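Local coordinates for protein ribose 5-phosphate isomerase (Giardia lamblia, PDB 3S5P) that probably interconverts ribose 5-phosphate and ribulose 5-phosphate, the isomerase step of the pentose phosphate pathway, as a type B (RpiB) enzyme, at residues 24-29 with 38-43. Sequence-based numbering, arbitrary orientation.
Sequences VAFASD and FLQQRA
Phe26 meets Leu39, Gln40 and Ala43 in a buried helix-on-sheet packing contact, in which the ring of Phe26, on strand 23-28, packs against helix 33-45. The ring reaches Leu39 and Ala43, one helical turn apart, with neighbouring carbons of its far end: Phe26 CE1 lies 3.8 Å from Leu39 CB, and Phe26 CZ 3.9 Å from Ala43 CB. The Leu39 methylene and the Ala43 methyl both approach the ring obliquely. Gln40 is different, for its aliphatic part lies over a face of the ring, Gln40 CG standing 3.7 Å from the Phe26 centroid, nearly along the ring normal, in a CH-pi contact. With CG anti to its own carbonyl carbon (chi1 -79°) and the chain extended beyond, Gln40 runs back past the phenyl group toward the strand, bringing OE1 to 3.4 Å from Phe26 CB. The amide plane is turned 82° from the ring; the methylene, not the amide, lies over the face. Such packing illustrates the first half of a right-handed beta-alpha-beta crossover: the axes of 24-28 and 38-43 pass 9.8 Å apart and run almost antiparallel, at 167°, and after helix 33-45 the chain returns to the parallel sheet as strand 49-54, directly beside strand 23-28. Val50 of that returning strand touches Phe26, Gln40 and Ala43 alike, while Ile83 adds to the packing of Phe26 from strand 81-86. The buried amide of Gln40 has polar partners at both ends, OE1 accepting from Arg36 NE and NE2 donating to Asp52 OD2; Arg36 also reaches Ser28 OG through NH2, linking the helix to the end of strand 23-28.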
ATOM      1  N   VAL A  24     -16.224   1.655  13.219  1.00 62.07           N
ATOM      2  CA  VAL A  24     -14.802   1.644  12.907  1.00 56.58           C
ATOM      3  C   VAL A  24     -13.959   0.885  13.954  1.00 55.89           C
ATOM      4  O   VAL A  24     -13.932   1.257  15.121  1.00 57.33           O
ATOM      5  CB  VAL A  24     -14.284   3.096  12.794  1.00 55.47           C
ATOM      6  CG1 VAL A  24     -12.881   3.125  12.203  1.00 50.78           C
ATOM      7  CG2 VAL A  24     -15.272   3.969  11.988  1.00 54.95           C
ATOM      8  N   ALA A  25     -13.262  -0.160  13.528  1.00 52.82           N
ATOM      9  CA  ALA A  25     -12.381  -0.922  14.419  1.00 52.80           C
ATOM     10  C   ALA A  25     -10.945  -0.417  14.364  1.00 50.89           C
ATOM     11  O   ALA A  25     -10.488   0.054  13.314  1.00 48.66           O
ATOM     12  CB  ALA A  25     -12.438  -2.390  14.104  1.00 53.27           C
ATOM     13  N   PHE A  26     -10.247  -0.489  15.501  1.00 51.23           N
ATOM     14  CA  PHE A  26      -8.884   0.011  15.623  1.00 49.53           C
ATOM     15  C   PHE A  26      -8.001  -1.041  16.292  1.00 52.37           C
ATOM     16  O   PHE A  26      -8.385  -1.606  17.323  1.00 54.57           O
ATOM     17  CB  PHE A  26      -8.841   1.265  16.508  1.00 50.08           C
ATOM     18  CG  PHE A  26      -9.396   2.519  15.882  1.00 44.40           C
ATOM     19  CD1 PHE A  26      -8.558   3.519  15.445  1.00 41.13           C
ATOM     20  CD2 PHE A  26     -10.751   2.731  15.806  1.00 44.17           C
ATOM     21  CE1 PHE A  26      -9.081   4.699  14.900  1.00 40.34           C
ATOM     22  CE2 PHE A  26     -11.285   3.911  15.272  1.00 41.05           C
ATOM     23  CZ  PHE A  26     -10.451   4.893  14.813  1.00 38.37           C
ATOM     24  N   ALA A  27      -6.823  -1.295  15.722  1.00 51.93           N
ATOM     25  CA  ALA A  27      -5.842  -2.199  16.330  1.00 55.17           C
ATOM     26  C   ALA A  27      -4.437  -1.653  16.067  1.00 56.57           C
ATOM     27  O   ALA A  27      -4.210  -0.923  15.069  1.00 55.33           O
ATOM     28  CB  ALA A  27      -6.000  -3.615  15.794  1.00 55.07           C
ATOM     29  N   SER A  28      -3.497  -1.946  16.950  1.00 59.62           N
ATOM     30  CA  SER A  28      -2.136  -1.430  16.752  1.00 61.73           C
ATOM     31  C   SER A  28      -1.079  -2.353  17.338  1.00 65.95           C
ATOM     32  O   SER A  28      -1.398  -3.182  18.186  1.00 67.95           O
ATOM     33  CB  SER A  28      -1.992  -0.017  17.314  1.00 61.40           C
ATOM     34  OG  SER A  28      -2.227  -0.010  18.700  1.00 65.77           O
ATOM     35  N   ASP A  29       0.160  -2.234  16.859  1.00 68.12           N
ATOM     36  CA  ASP A  29       1.292  -2.937  17.495  1.00 74.42           C
ATOM     37  C   ASP A  29       1.644  -2.266  18.833  1.00 77.68           C
ATOM     38  O   ASP A  29       1.013  -1.270  19.217  1.00 75.91           O
ATOM     39  CB  ASP A  29       2.514  -3.010  16.557  1.00 76.02           C
ATOM     40  CG  ASP A  29       3.109  -1.644  16.240  1.00 77.00           C
ATOM     41  OD1 ASP A  29       4.299  -1.615  15.854  1.00 84.39           O
ATOM     42  OD2 ASP A  29       2.426  -0.598  16.388  1.00 74.13           O
ATOM     43  N   PHE A  38      -5.139   8.160  20.171  1.00 61.89           N
ATOM     44  CA  PHE A  38      -5.304   9.500  19.665  1.00 60.51           C
ATOM     45  C   PHE A  38      -6.318   9.494  18.490  1.00 56.42           C
ATOM     46  O   PHE A  38      -7.283  10.259  18.501  1.00 56.83           O
ATOM     47  CB  PHE A  38      -3.922  10.039  19.278  1.00 60.10           C
ATOM     48  CG  PHE A  38      -3.958  11.313  18.519  1.00 58.60           C
ATOM     49  CD1 PHE A  38      -4.061  12.529  19.186  1.00 61.05           C
ATOM     50  CD2 PHE A  38      -3.872  11.304  17.129  1.00 52.66           C
ATOM     51  CE1 PHE A  38      -4.099  13.716  18.490  1.00 59.16           C
ATOM     52  CE2 PHE A  38      -3.900  12.488  16.415  1.00 52.10           C
ATOM     53  CZ  PHE A  38      -4.020  13.698  17.092  1.00 55.23           C
ATOM     54  N   LEU A  39      -6.114   8.610  17.510  1.00 53.27           N
ATOM     55  CA  LEU A  39      -7.035   8.463  16.363  1.00 49.76           C
ATOM     56  C   LEU A  39      -8.421   8.003  16.812  1.00 50.64           C
ATOM     57  O   LEU A  39      -9.435   8.440  16.254  1.00 48.81           O
ATOM     58  CB  LEU A  39      -6.479   7.488  15.305  1.00 47.13           C
ATOM     59  CG  LEU A  39      -5.116   7.830  14.696  1.00 45.68           C
ATOM     60  CD1 LEU A  39      -4.622   6.676  13.873  1.00 42.98           C
ATOM     61  CD2 LEU A  39      -5.233   9.075  13.847  1.00 44.03           C
ATOM     62  N   GLN A  40      -8.458   7.135  17.822  1.00 53.60           N
ATOM     63  CA  GLN A  40      -9.742   6.730  18.448  1.00 56.49           C
ATOM     64  C   GLN A  40     -10.526   7.919  19.006  1.00 59.01           C
ATOM     65  O   GLN A  40     -11.712   8.077  18.682  1.00 59.08           O
ATOM     66  CB  GLN A  40      -9.541   5.676  19.539  1.00 58.89           C
ATOM     67  CG  GLN A  40      -9.350   4.267  18.997  1.00 57.66           C
ATOM     68  CD  GLN A  40      -8.812   3.289  20.040  1.00 60.48           C
ATOM     69  OE1 GLN A  40      -8.301   2.217  19.696  1.00 58.55           O
ATOM     70  NE2 GLN A  40      -8.930   3.653  21.318  1.00 61.94           N
ATOM     71  N   GLN A  41      -9.861   8.758  19.806  1.00 61.76           N
ATOM     72  CA  GLN A  41     -10.483   9.974  20.347  1.00 65.24           C
ATOM     73  C   GLN A  41     -11.046  10.848  19.231  1.00 62.64           C
ATOM     74  O   GLN A  41     -12.207  11.245  19.279  1.00 63.95           O
ATOM     75  CB  GLN A  41      -9.497  10.774  21.210  1.00 68.44           C
ATOM     76  N   ARG A  42     -10.219  11.118  18.219  1.00 62.05           N
ATOM     77  CA  ARG A  42     -10.608  11.948  17.070  1.00 62.45           C
ATOM     78  C   ARG A  42     -11.832  11.399  16.325  1.00 60.97           C
ATOM     79  O   ARG A  42     -12.727  12.155  15.960  1.00 62.26           O
ATOM     80  CB  ARG A  42      -9.438  12.124  16.086  1.00 61.31           C
ATOM     81  CG  ARG A  42      -8.307  13.021  16.582  1.00 64.99           C
ATOM     82  CD  ARG A  42      -8.734  14.481  16.700  1.00 66.92           C
ATOM     83  NE  ARG A  42      -7.689  15.326  17.284  1.00 72.23           N
ATOM     84  CZ  ARG A  42      -6.732  15.955  16.595  1.00 73.80           C
ATOM     85  NH1 ARG A  42      -6.668  15.834  15.277  1.00 71.86           N
ATOM     86  NH2 ARG A  42      -5.830  16.708  17.223  1.00 77.55           N
ATOM     87  N   ALA A  43     -11.861  10.092  16.087  1.00 59.31           N
ATOM     88  CA  ALA A  43     -13.023   9.480  15.444  1.00 59.44           C
ATOM     89  C   ALA A  43     -14.286   9.530  16.323  1.00 62.17           C
ATOM     90  O   ALA A  43     -15.376   9.751  15.804  1.00 63.96           O
ATOM     91  CB  ALA A  43     -12.715   8.057  14.992  1.00 56.18           C
TER